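Local coordinates for protein agrobacterium tumefaciens DPS (PDB 1O9R) that oxidises iron(II) with hydrogen peroxide and stores it as a ferric mineral inside a hollow twelve-subunit shell, protecting DNA from oxidative damage without binding it, at residues V29-H40 with H52-D63; T90-T98 with A109-M120. One frame throughout, in Å; residues are numbered along the deposited sequence.

Contact 1 (V29-H40 with H52-D63)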
loop_
_atom_site.group_PDB
_atom_site.type_symbol
_atom_site.label_atom_id
_atom_site.label_comp_id
_atom_site.label_asym_id
_atom_site.label_seq_id
_atom_site.Cartn_x
_atom_site.Cartn_y
_atom_site.Cartn_z
ATOM N N VAL A 29 -27.588 12.127 -14.081
ATOM C CA VAL A 29 -26.372 11.353 -13.727
ATOM C C VAL A 29 -26.741 10.345 -12.651
ATOM O O VAL A 29 -26.288 9.175 -12.737
ATOM C CB VAL A 29 -25.321 12.347 -13.171
ATOM C CG1 VAL A 29 -24.173 11.597 -12.453
ATOM C CG2 VAL A 29 -24.730 13.229 -14.298
ATOM N N ILE A 30 -27.559 10.698 -11.654
ATOM C CA ILE A 30 -27.988 9.684 -10.686
ATOM C C ILE A 30 -28.783 8.581 -11.368
ATOM O O ILE A 30 -28.612 7.369 -11.091
ATOM C CB ILE A 30 -28.800 10.303 -9.548
ATOM C CG1 ILE A 30 -27.904 11.249 -8.714
ATOM C CG2 ILE A 30 -29.458 9.263 -8.641
ATOM C CD1 ILE A 30 -28.642 12.187 -7.750
ATOM N N ASP A 31 -29.743 8.947 -12.252
ATOM C CA ASP A 31 -30.516 7.887 -12.957
ATOM C C ASP A 31 -29.556 7.005 -13.717
ATOM O O ASP A 31 -29.668 5.769 -13.686
ATOM C CB ASP A 31 -31.541 8.637 -13.832
ATOM C CG ASP A 31 -32.493 7.721 -14.574
ATOM O OD1 ASP A 31 -32.412 6.484 -14.545
ATOM O OD2 ASP A 31 -33.418 8.217 -15.242
ATOM N N LEU A 32 -28.571 7.592 -14.432
ATOM C CA LEU A 32 -27.629 6.760 -15.170
ATOM C C LEU A 32 -26.826 5.847 -14.244
ATOM O O LEU A 32 -26.531 4.728 -14.656
ATOM C CB LEU A 32 -26.676 7.677 -15.999
ATOM C CG LEU A 32 -25.887 6.907 -17.075
ATOM C CD1 LEU A 32 -26.892 6.457 -18.155
ATOM C CD2 LEU A 32 -24.863 7.822 -17.717
ATOM N N ALA A 33 -26.518 6.338 -13.032
ATOM C CA ALA A 33 -25.798 5.450 -12.096
ATOM C C ALA A 33 -26.691 4.263 -11.758
ATOM O O ALA A 33 -26.190 3.122 -11.675
ATOM C CB ALA A 33 -25.449 6.244 -10.837
ATOM N N LEU A 34 -28.006 4.465 -11.535
ATOM C CA LEU A 34 -28.896 3.332 -11.224
ATOM C C LEU A 34 -29.030 2.428 -12.433
ATOM O O LEU A 34 -29.031 1.185 -12.254
ATOM C CB LEU A 34 -30.301 3.863 -10.844
ATOM C CG LEU A 34 -30.306 4.730 -9.578
ATOM C CD1 LEU A 34 -31.742 5.232 -9.312
ATOM C CD2 LEU A 34 -29.782 3.986 -8.355
ATOM N N VAL A 35 -29.114 2.995 -13.633
ATOM C CA VAL A 35 -29.195 2.207 -14.851
ATOM C C VAL A 35 -28.002 1.288 -15.006
ATOM O O VAL A 35 -28.088 0.136 -15.455
ATOM C CB VAL A 35 -29.253 3.227 -16.042
ATOM C CG1 VAL A 35 -28.785 2.614 -17.296
ATOM C CG2 VAL A 35 -30.709 3.737 -16.169
ATOM N N THR A 36 -26.801 1.825 -14.704
ATOM C CA THR A 36 -25.569 1.085 -14.884
ATOM C C THR A 36 -25.552 -0.198 -14.054
ATOM O O THR A 36 -25.163 -1.244 -14.599
ATOM C CB THR A 36 -24.403 2.023 -14.524
ATOM O OG1 THR A 36 -24.427 3.149 -15.459
ATOM C CG2 THR A 36 -23.055 1.376 -14.680
ATOM N N LYS A 37 -25.979 -0.086 -12.794
ATOM C CA LYS A 37 -26.035 -1.277 -11.952
ATOM C C LYS A 37 -27.189 -2.200 -12.384
ATOM O O LYS A 37 -27.021 -3.416 -12.398
ATOM C CB LYS A 37 -26.174 -0.899 -10.482
ATOM C CG LYS A 37 -24.848 -0.473 -9.828
ATOM C CD LYS A 37 -24.000 -1.741 -9.529
ATOM C CE LYS A 37 -22.724 -1.303 -8.780
ATOM N NZ LYS A 37 -22.016 -2.595 -8.410
ATOM N N GLN A 38 -28.335 -1.636 -12.817
ATOM C CA GLN A 38 -29.462 -2.460 -13.292
ATOM C C GLN A 38 -28.981 -3.361 -14.410
ATOM O O GLN A 38 -29.273 -4.580 -14.460
ATOM C CB GLN A 38 -30.587 -1.494 -13.725
ATOM C CG GLN A 38 -31.747 -2.299 -14.396
ATOM C CD GLN A 38 -32.479 -3.132 -13.392
ATOM O OE1 GLN A 38 -33.126 -4.148 -13.817
ATOM N NE2 GLN A 38 -32.470 -2.877 -12.149
ATOM N N ALA A 39 -28.219 -2.823 -15.376
ATOM C CA ALA A 39 -27.718 -3.626 -16.492
ATOM C C ALA A 39 -26.673 -4.587 -16.011
ATOM O O ALA A 39 -26.728 -5.800 -16.311
ATOM C CB ALA A 39 -27.098 -2.664 -17.516
ATOM N N HIS A 40 -25.741 -4.148 -15.172
ATOM C CA HIS A 40 -24.673 -4.987 -14.663
ATOM C C HIS A 40 -25.171 -6.255 -13.994
ATOM O O HIS A 40 -24.586 -7.366 -14.232
ATOM C CB HIS A 40 -23.866 -4.119 -13.710
ATOM C CG HIS A 40 -23.134 -4.742 -12.580
ATOM N ND1 HIS A 40 -21.761 -5.031 -12.638
ATOM C CD2 HIS A 40 -23.531 -5.076 -11.320
ATOM C CE1 HIS A 40 -21.346 -5.465 -11.448
ATOM N NE2 HIS A 40 -22.428 -5.527 -10.670
ATOM N N HIS A 52 -19.647 -6.903 -17.150
ATOM C CA HIS A 52 -20.153 -6.744 -15.788
ATOM C C HIS A 52 -19.158 -5.932 -14.976
ATOM O O HIS A 52 -19.554 -5.009 -14.258
ATOM C CB HIS A 52 -20.284 -8.170 -15.238
ATOM C CG HIS A 52 -20.748 -8.286 -13.809
ATOM N ND1 HIS A 52 -22.073 -8.197 -13.443
ATOM C CD2 HIS A 52 -20.067 -8.582 -12.687
ATOM C CE1 HIS A 52 -22.174 -8.432 -12.130
ATOM N NE2 HIS A 52 -20.988 -8.627 -11.617
ATOM N N GLU A 53 -17.876 -6.286 -15.087
ATOM C CA GLU A 53 -16.884 -5.516 -14.317
ATOM C C GLU A 53 -16.706 -4.083 -14.800
ATOM O O GLU A 53 -16.517 -3.158 -14.018
ATOM C CB GLU A 53 -15.548 -6.289 -14.303
ATOM C CG GLU A 53 -15.740 -7.599 -13.456
ATOM C CD GLU A 53 -14.437 -8.344 -13.288
ATOM O OE1 GLU A 53 -13.488 -8.125 -14.030
ATOM O OE2 GLU A 53 -14.372 -9.252 -12.408
ATOM N N LEU A 54 -16.743 -3.884 -16.100
ATOM C CA LEU A 54 -16.547 -2.499 -16.631
ATOM C C LEU A 54 -17.634 -1.604 -16.122
ATOM O O LEU A 54 -17.433 -0.457 -15.726
ATOM C CB LEU A 54 -16.525 -2.599 -18.134
ATOM C CG LEU A 54 -16.448 -1.250 -18.886
ATOM C CD1 LEU A 54 -15.154 -0.521 -18.570
ATOM C CD2 LEU A 54 -16.662 -1.424 -20.385
ATOM N N LEU A 55 -18.874 -2.077 -16.101
ATOM C CA LEU A 55 -20.000 -1.269 -15.636
ATOM C C LEU A 55 -19.788 -0.866 -14.180
ATOM O O LEU A 55 -20.285 0.212 -13.788
ATOM C CB LEU A 55 -21.333 -2.001 -15.811
ATOM C CG LEU A 55 -21.667 -2.230 -17.290
ATOM C CD1 LEU A 55 -22.961 -3.060 -17.408
ATOM C CD2 LEU A 55 -21.862 -0.876 -17.999
ATOM N N ASP A 56 -19.094 -1.642 -13.331
ATOM C CA ASP A 56 -18.856 -1.133 -11.970
ATOM C C ASP A 56 -17.869 0.026 -11.966
ATOM O O ASP A 56 -18.012 0.967 -11.170
ATOM C CB ASP A 56 -18.299 -2.328 -11.173
ATOM C CG ASP A 56 -19.349 -3.136 -10.476
ATOM O OD1 ASP A 56 -18.921 -4.194 -9.894
ATOM O OD2 ASP A 56 -20.525 -2.762 -10.514
ATOM N N THR A 57 -16.870 0.002 -12.876
ATOM C CA THR A 57 -15.956 1.151 -12.957
ATOM C C THR A 57 -16.754 2.389 -13.390
ATOM O O THR A 57 -16.538 3.494 -12.851
ATOM C CB THR A 57 -14.838 0.899 -13.979
ATOM O OG1 THR A 57 -14.103 -0.265 -13.515
ATOM C CG2 THR A 57 -13.950 2.121 -14.127
ATOM N N PHE A 58 -17.706 2.256 -14.326
ATOM C CA PHE A 58 -18.483 3.415 -14.748
ATOM C C PHE A 58 -19.335 3.894 -13.602
ATOM O O PHE A 58 -19.492 5.126 -13.421
ATOM C CB PHE A 58 -19.421 2.988 -15.888
ATOM C CG PHE A 58 -18.733 2.716 -17.198
ATOM C CD1 PHE A 58 -19.591 2.318 -18.230
ATOM C CD2 PHE A 58 -17.369 2.898 -17.402
ATOM C CE1 PHE A 58 -19.015 2.029 -19.467
ATOM C CE2 PHE A 58 -16.859 2.638 -18.668
ATOM C CZ PHE A 58 -17.683 2.210 -19.671
ATOM N N ARG A 59 -19.897 3.013 -12.771
ATOM C CA ARG A 59 -20.718 3.432 -11.656
ATOM C C ARG A 59 -19.914 4.283 -10.669
ATOM O O ARG A 59 -20.375 5.347 -10.247
ATOM C CB ARG A 59 -21.443 2.270 -10.989
ATOM C CG ARG A 59 -22.144 2.686 -9.690
ATOM C CD ARG A 59 -23.295 3.718 -9.926
ATOM N NE ARG A 59 -23.853 3.974 -8.604
ATOM C CZ ARG A 59 -24.911 3.351 -8.053
ATOM N NH1 ARG A 59 -25.174 3.533 -6.727
ATOM N NH2 ARG A 59 -25.716 2.594 -8.775
ATOM N N THR A 60 -18.684 3.849 -10.396
ATOM C CA THR A 60 -17.816 4.630 -9.464
ATOM C C THR A 60 -17.595 6.009 -10.072
ATOM O O THR A 60 -17.652 7.015 -9.344
ATOM C CB THR A 60 -16.441 3.904 -9.361
ATOM O OG1 THR A 60 -16.763 2.683 -8.646
ATOM C CG2 THR A 60 -15.533 4.771 -8.468
ATOM N N GLN A 61 -17.334 6.113 -11.383
ATOM C CA GLN A 61 -17.112 7.457 -11.930
ATOM C C GLN A 61 -18.333 8.341 -11.901
ATOM O O GLN A 61 -18.258 9.531 -11.628
ATOM C CB GLN A 61 -16.639 7.307 -13.397
ATOM C CG GLN A 61 -15.303 6.606 -13.497
ATOM C CD GLN A 61 -14.896 6.300 -14.925
ATOM O OE1 GLN A 61 -15.543 6.634 -15.912
ATOM N NE2 GLN A 61 -13.771 5.592 -15.048
ATOM N N LEU A 62 -19.528 7.758 -12.154
ATOM C CA LEU A 62 -20.770 8.531 -12.108
ATOM C C LEU A 62 -21.029 8.959 -10.674
ATOM O O LEU A 62 -21.529 10.067 -10.414
ATOM C CB LEU A 62 -21.943 7.649 -12.607
ATOM C CG LEU A 62 -21.925 7.372 -14.112
ATOM C CD1 LEU A 62 -23.004 6.348 -14.502
ATOM C CD2 LEU A 62 -22.108 8.670 -14.927
ATOM N N ASP A 63 -20.690 8.114 -9.693
ATOM C CA ASP A 63 -20.849 8.564 -8.305
ATOM C C ASP A 63 -19.961 9.763 -8.038
ATOM O O ASP A 63 -20.426 10.725 -7.339
ATOM C CB ASP A 63 -20.406 7.436 -7.349
ATOM C CG ASP A 63 -21.317 6.230 -7.330
ATOM O OD1 ASP A 63 -20.797 5.189 -6.809
ATOM O OD2 ASP A 63 -22.471 6.330 -7.780
#

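Contact 2 (T90-T98 with A109-M120)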
loop_
_atom_site.group_PDB
_atom_site.type_symbol
_atom_site.label_atom_id
_atom_site.label_comp_id
_atom_site.label_asym_id
_atom_site.label_seq_id
_atom_site.Cartn_x
_atom_site.Cartn_y
_atom_site.Cartn_z
ATOM N N THR A 90 -37.019 14.944 -12.564
ATOM C CA THR A 90 -36.073 15.750 -13.336
ATOM C C THR A 90 -35.228 15.043 -14.344
ATOM O O THR A 90 -34.728 15.660 -15.284
ATOM C CB THR A 90 -35.200 16.490 -12.289
ATOM O OG1 THR A 90 -36.055 17.192 -11.339
ATOM C CG2 THR A 90 -34.279 17.526 -12.942
ATOM N N THR A 91 -35.147 13.715 -14.210
ATOM C CA THR A 91 -34.350 12.951 -15.176
ATOM C C THR A 91 -34.822 13.114 -16.611
ATOM O O THR A 91 -36.032 13.251 -16.811
ATOM C CB THR A 91 -34.268 11.446 -14.809
ATOM O OG1 THR A 91 -33.440 10.800 -15.765
ATOM C CG2 THR A 91 -35.688 10.814 -14.819
ATOM N N LYS A 92 -33.891 13.081 -17.557
ATOM C CA LYS A 92 -34.234 13.123 -18.984
ATOM C C LYS A 92 -34.169 11.738 -19.600
ATOM O O LYS A 92 -34.443 11.603 -20.825
ATOM C CB LYS A 92 -33.316 14.061 -19.783
ATOM C CG LYS A 92 -33.459 15.520 -19.379
ATOM C CD LYS A 92 -34.817 15.993 -19.010
ATOM C CE LYS A 92 -35.985 15.978 -19.937
ATOM N NZ LYS A 92 -37.199 16.626 -19.329
ATOM N N LEU A 93 -33.860 10.686 -18.813
ATOM C CA LEU A 93 -33.720 9.376 -19.388
ATOM C C LEU A 93 -35.026 8.588 -19.387
ATOM O O LEU A 93 -35.791 8.689 -18.445
ATOM C CB LEU A 93 -32.679 8.552 -18.578
ATOM C CG LEU A 93 -31.353 9.309 -18.424
ATOM C CD1 LEU A 93 -30.430 8.311 -17.726
ATOM C CD2 LEU A 93 -30.770 9.718 -19.776
ATOM N N LYS A 94 -35.209 7.848 -20.470
ATOM C CA LYS A 94 -36.394 6.980 -20.490
ATOM C C LYS A 94 -36.138 5.790 -19.552
ATOM O O LYS A 94 -34.995 5.322 -19.420
ATOM C CB LYS A 94 -36.507 6.376 -21.889
ATOM C CG LYS A 94 -35.492 6.415 -22.941
ATOM C CD LYS A 94 -33.994 6.287 -22.713
ATOM C CE LYS A 94 -33.334 7.640 -22.591
ATOM N NZ LYS A 94 -32.175 7.818 -21.733
ATOM N N ALA A 95 -37.213 5.304 -18.944
ATOM C CA ALA A 95 -37.112 4.138 -18.071
ATOM C C ALA A 95 -36.372 2.989 -18.729
ATOM O O ALA A 95 -36.526 2.578 -19.889
ATOM C CB ALA A 95 -38.551 3.659 -17.747
ATOM N N TYR A 96 -35.451 2.411 -17.900
ATOM C CA TYR A 96 -34.637 1.316 -18.416
ATOM C C TYR A 96 -35.455 0.033 -18.420
ATOM O O TYR A 96 -36.148 -0.310 -17.454
ATOM C CB TYR A 96 -33.391 1.154 -17.460
ATOM C CG TYR A 96 -32.317 0.308 -18.093
ATOM C CD1 TYR A 96 -31.382 0.859 -18.993
ATOM C CD2 TYR A 96 -32.238 -1.057 -17.831
ATOM C CE1 TYR A 96 -30.401 0.114 -19.602
ATOM C CE2 TYR A 96 -31.251 -1.816 -18.464
ATOM C CZ TYR A 96 -30.336 -1.254 -19.329
ATOM O OH TYR A 96 -29.355 -1.970 -19.961
ATOM N N PRO A 97 -35.341 -0.742 -19.499
ATOM C CA PRO A 97 -36.145 -1.988 -19.568
ATOM C C PRO A 97 -35.711 -3.044 -18.575
ATOM O O PRO A 97 -34.506 -3.334 -18.511
ATOM C CB PRO A 97 -36.002 -2.409 -21.009
ATOM C CG PRO A 97 -34.680 -1.845 -21.473
ATOM C CD PRO A 97 -34.584 -0.509 -20.727
ATOM N N THR A 98 -36.649 -3.621 -17.857
ATOM C CA THR A 98 -36.267 -4.648 -16.855
ATOM C C THR A 98 -36.379 -6.043 -17.411
ATOM O O THR A 98 -36.172 -7.010 -16.657
ATOM C CB THR A 98 -37.124 -4.485 -15.591
ATOM O OG1 THR A 98 -38.522 -4.557 -15.902
ATOM C CG2 THR A 98 -36.868 -3.132 -14.965
ATOM N N ALA A 109 -29.145 -0.239 -24.922
ATOM C CA ALA A 109 -29.895 0.560 -23.972
ATOM C C ALA A 109 -28.969 1.537 -23.187
ATOM O O ALA A 109 -29.298 2.703 -22.958
ATOM C CB ALA A 109 -30.736 -0.329 -23.043
ATOM N N LEU A 110 -27.799 0.977 -22.853
ATOM C CA LEU A 110 -26.811 1.818 -22.163
ATOM C C LEU A 110 -26.256 2.888 -23.102
ATOM O O LEU A 110 -26.069 4.029 -22.672
ATOM C CB LEU A 110 -25.652 0.915 -21.668
ATOM C CG LEU A 110 -26.010 0.010 -20.495
ATOM C CD1 LEU A 110 -24.970 -1.085 -20.379
ATOM C CD2 LEU A 110 -26.138 0.820 -19.200
ATOM N N ILE A 111 -25.973 2.525 -24.338
ATOM C CA ILE A 111 -25.427 3.511 -25.303
ATOM C C ILE A 111 -26.399 4.675 -25.481
ATOM O O ILE A 111 -26.017 5.825 -25.512
ATOM C CB ILE A 111 -25.118 2.841 -26.632
ATOM C CG1 ILE A 111 -23.853 1.960 -26.481
ATOM C CG2 ILE A 111 -24.920 3.863 -27.772
ATOM C CD1 ILE A 111 -23.674 0.908 -27.562
ATOM N N GLU A 112 -27.731 4.367 -25.529
ATOM C CA GLU A 112 -28.657 5.484 -25.687
ATOM C C GLU A 112 -28.585 6.452 -24.507
ATOM O O GLU A 112 -28.624 7.668 -24.707
ATOM C CB GLU A 112 -30.101 4.982 -25.878
ATOM C CG GLU A 112 -30.352 4.298 -27.213
ATOM C CD GLU A 112 -31.830 3.968 -27.443
ATOM O OE1 GLU A 112 -32.716 4.231 -26.577
ATOM O OE2 GLU A 112 -32.056 3.438 -28.560
ATOM N N ARG A 113 -28.515 5.887 -23.302
ATOM C CA ARG A 113 -28.588 6.741 -22.086
ATOM C C ARG A 113 -27.259 7.429 -21.871
ATOM O O ARG A 113 -27.243 8.573 -21.415
ATOM C CB ARG A 113 -29.148 5.913 -20.913
ATOM C CG ARG A 113 -30.641 5.583 -21.191
ATOM C CD ARG A 113 -31.111 4.462 -20.258
ATOM N NE ARG A 113 -32.548 4.183 -20.517
ATOM C CZ ARG A 113 -32.963 3.464 -21.555
ATOM N NH1 ARG A 113 -32.185 2.939 -22.460
ATOM N NH2 ARG A 113 -34.313 3.265 -21.746
ATOM N N TYR A 114 -26.170 6.680 -21.997
ATOM C CA TYR A 114 -24.866 7.314 -21.869
ATOM C C TYR A 114 -24.671 8.408 -22.907
ATOM O O TYR A 114 -24.103 9.466 -22.602
ATOM C CB TYR A 114 -23.707 6.266 -22.023
ATOM C CG TYR A 114 -23.338 5.662 -20.668
ATOM C CD1 TYR A 114 -22.122 6.049 -20.087
ATOM C CD2 TYR A 114 -24.128 4.716 -20.078
ATOM C CE1 TYR A 114 -21.799 5.449 -18.838
ATOM C CE2 TYR A 114 -23.836 4.158 -18.845
ATOM C CZ TYR A 114 -22.647 4.561 -18.273
ATOM O OH TYR A 114 -22.320 4.038 -17.012
ATOM N N GLY A 115 -25.153 8.210 -24.157
ATOM C CA GLY A 115 -25.073 9.254 -25.170
ATOM C C GLY A 115 -25.846 10.514 -24.756
ATOM O O GLY A 115 -25.349 11.630 -24.867
ATOM N N GLU A 116 -27.065 10.264 -24.224
ATOM C CA GLU A 116 -27.849 11.443 -23.794
ATOM C C GLU A 116 -27.183 12.216 -22.671
ATOM O O GLU A 116 -27.073 13.463 -22.692
ATOM C CB GLU A 116 -29.277 11.004 -23.398
ATOM C CG GLU A 116 -30.006 10.568 -24.673
ATOM C CD GLU A 116 -31.276 9.825 -24.401
ATOM O OE1 GLU A 116 -32.064 9.574 -25.351
ATOM O OE2 GLU A 116 -31.493 9.458 -23.231
ATOM N N VAL A 117 -26.630 11.499 -21.685
ATOM C CA VAL A 117 -25.977 12.214 -20.576
ATOM C C VAL A 117 -24.640 12.822 -21.024
ATOM O O VAL A 117 -24.368 13.982 -20.662
ATOM C CB VAL A 117 -25.741 11.227 -19.420
ATOM C CG1 VAL A 117 -25.014 11.973 -18.264
ATOM C CG2 VAL A 117 -27.101 10.724 -18.911
ATOM N N ALA A 118 -23.873 12.172 -21.865
ATOM C CA ALA A 118 -22.627 12.769 -22.383
ATOM C C ALA A 118 -23.005 14.096 -23.080
ATOM O O ALA A 118 -22.240 15.055 -22.942
ATOM C CB ALA A 118 -21.950 11.791 -23.321
ATOM N N ASN A 119 -24.057 14.025 -23.911
ATOM C CA ASN A 119 -24.357 15.240 -24.683
ATOM C C ASN A 119 -24.997 16.319 -23.848
ATOM O O ASN A 119 -24.719 17.517 -24.046
ATOM C CB ASN A 119 -25.301 14.788 -25.836
ATOM C CG ASN A 119 -24.563 13.948 -26.852
ATOM O OD1 ASN A 119 -23.342 13.973 -27.031
ATOM N ND2 ASN A 119 -25.279 13.138 -27.647
ATOM N N MET A 120 -25.699 15.935 -22.769
ATOM C CA MET A 120 -26.204 16.940 -21.851
ATOM C C MET A 120 -25.030 17.649 -21.143
ATOM O O MET A 120 -25.069 18.887 -20.946
ATOM C CB MET A 120 -27.031 16.263 -20.766
ATOM C CG MET A 120 -27.382 16.953 -19.488
ATOM S SD MET A 120 -28.519 15.966 -18.449
ATOM C CE MET A 120 -29.250 14.955 -19.831
#

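Contact 1 (V29-H40 with H52-D63)
His-40 lays its imidazole over that of His-52 in an offset stack, ring centroids 3.6 Å apart and planes only 9° from parallel. With CG anti to the backbone N in both histidines (chi1 152° in His-40), each ring reaches the other's backbone: His-40 ND1 donates to His-52 O (2.7 Å) and His-52 ND1 to His-40 O (2.8 Å). Both acceptors lie in the plane of the donating ring, a reciprocal pair that fixes the rotation of both imidazoles. The second face of His-40 carries Asp-56, and Asp-56 OD2 sits 3.0 Å from His-40 CE1. That carboxylate oxygen also takes the salt bridge from Lys-37, with NZ 2.6 Å from Asp-56 OD2 and above the carboxylate plane; the same ammonium forms a second salt bridge, to the probably iron-binding Asp-67 of a second subunit. His-40 is an iron-binding residue, its side chain about 4 Å from a bound iron(III) ion; the stack and the carboxylate probably help to position it at the ferroxidase centre between two-fold-related subunits. Further along, Arg-59, bent at chi2, fits knob-into-hole among Ala-33, Leu-34, Thr-36 and Lys-37. Its NH2 bonds to Ala-33 O, while NE forms a salt bridge with Asp-63. Thr-36 and Leu-62 are further knobs. These antiparallel helices, with local axes 9.1 Å apart, are neighbours in the ferritin-like four-helix bundle; helix 103-130 packs against Leu-32 and Leu-62, and helix 134-156 against Phe-58.

Contact 2 (T90-T98 with A109-M120)
The guanidinium of Arg-113 is covered on both faces by the 90-98 segment: CD of Lys-94 lies over one and CD1 of Tyr-96 over the other, 3.7 Å above the plane. At its edge, in plane, are two carbonyl oxygens, Lys-94 O from the loop and Ala-109 O from its own helix. NE and NH2 grip Lys-94 O side-on, the NE bond being the shorter (2.9 Å) and straighter (154°) and both reaching the oxygen from the same face of its plane. NH1 donates to Ala-109 O (2.9 Å), and NH2 adds a weak bond to Ala-95 O. An arm extended from CG to NE (chi3 179°) carries the group out to these carbonyls. The Tyr-96 ring is turned 73° from the guanidinium, with CD of Arg-113 at its edge and CD of Pro-97 over one face; its CE1 lies 3.5 Å from Ala-109 CB. The tyrosine hydroxyl is hydrogen-bonded to His-106. In this ferritin-like chain the irregular segment belongs to the connection between short helix 84-90 and bundle helix 103-130, so the loop folds back over the helix it leads into. It leaves helix 84-90 through an ST turn, Leu-93 N donating to Thr-91 OG1 (3.1 Å). Beyond the turn, Leu-93 CD2 packs on Val-117 CG2 at 3.9 Å, the two side chains crossing at about a right angle. A salt bridge from Lys-94 to Glu-116 is modelled, but both charged ends sit too close to neighbours and its details are doubtful. Ala-95, its CB pointing away from the helix, packs against Gln-85 of a second subunit.

How the contacts relate
Contact 1 is buried and joins two long helices of the bundle, whereas contact 2, partly buried, lays an irregular loop on a third. Their chemistry follows: in 29-40 with 52-63, interlocked side chains, stacked rings and salt bridges lead to an iron site, while in 90-98 with 109-120 one arginine of the helix bonds to backbone carbonyls of the loop. The two meet directly. Thr-36 OG1 is probably hydrogen-bonded to Tyr-114 OH (2.8 Å), tying the helix pair to helix 103-130, and Asp-31 OD2 similarly meets Thr-91 OG1 where the loop begins. Ala-39 packs against the Tyr-96 hydroxyl. Both contacts also reach a second subunit.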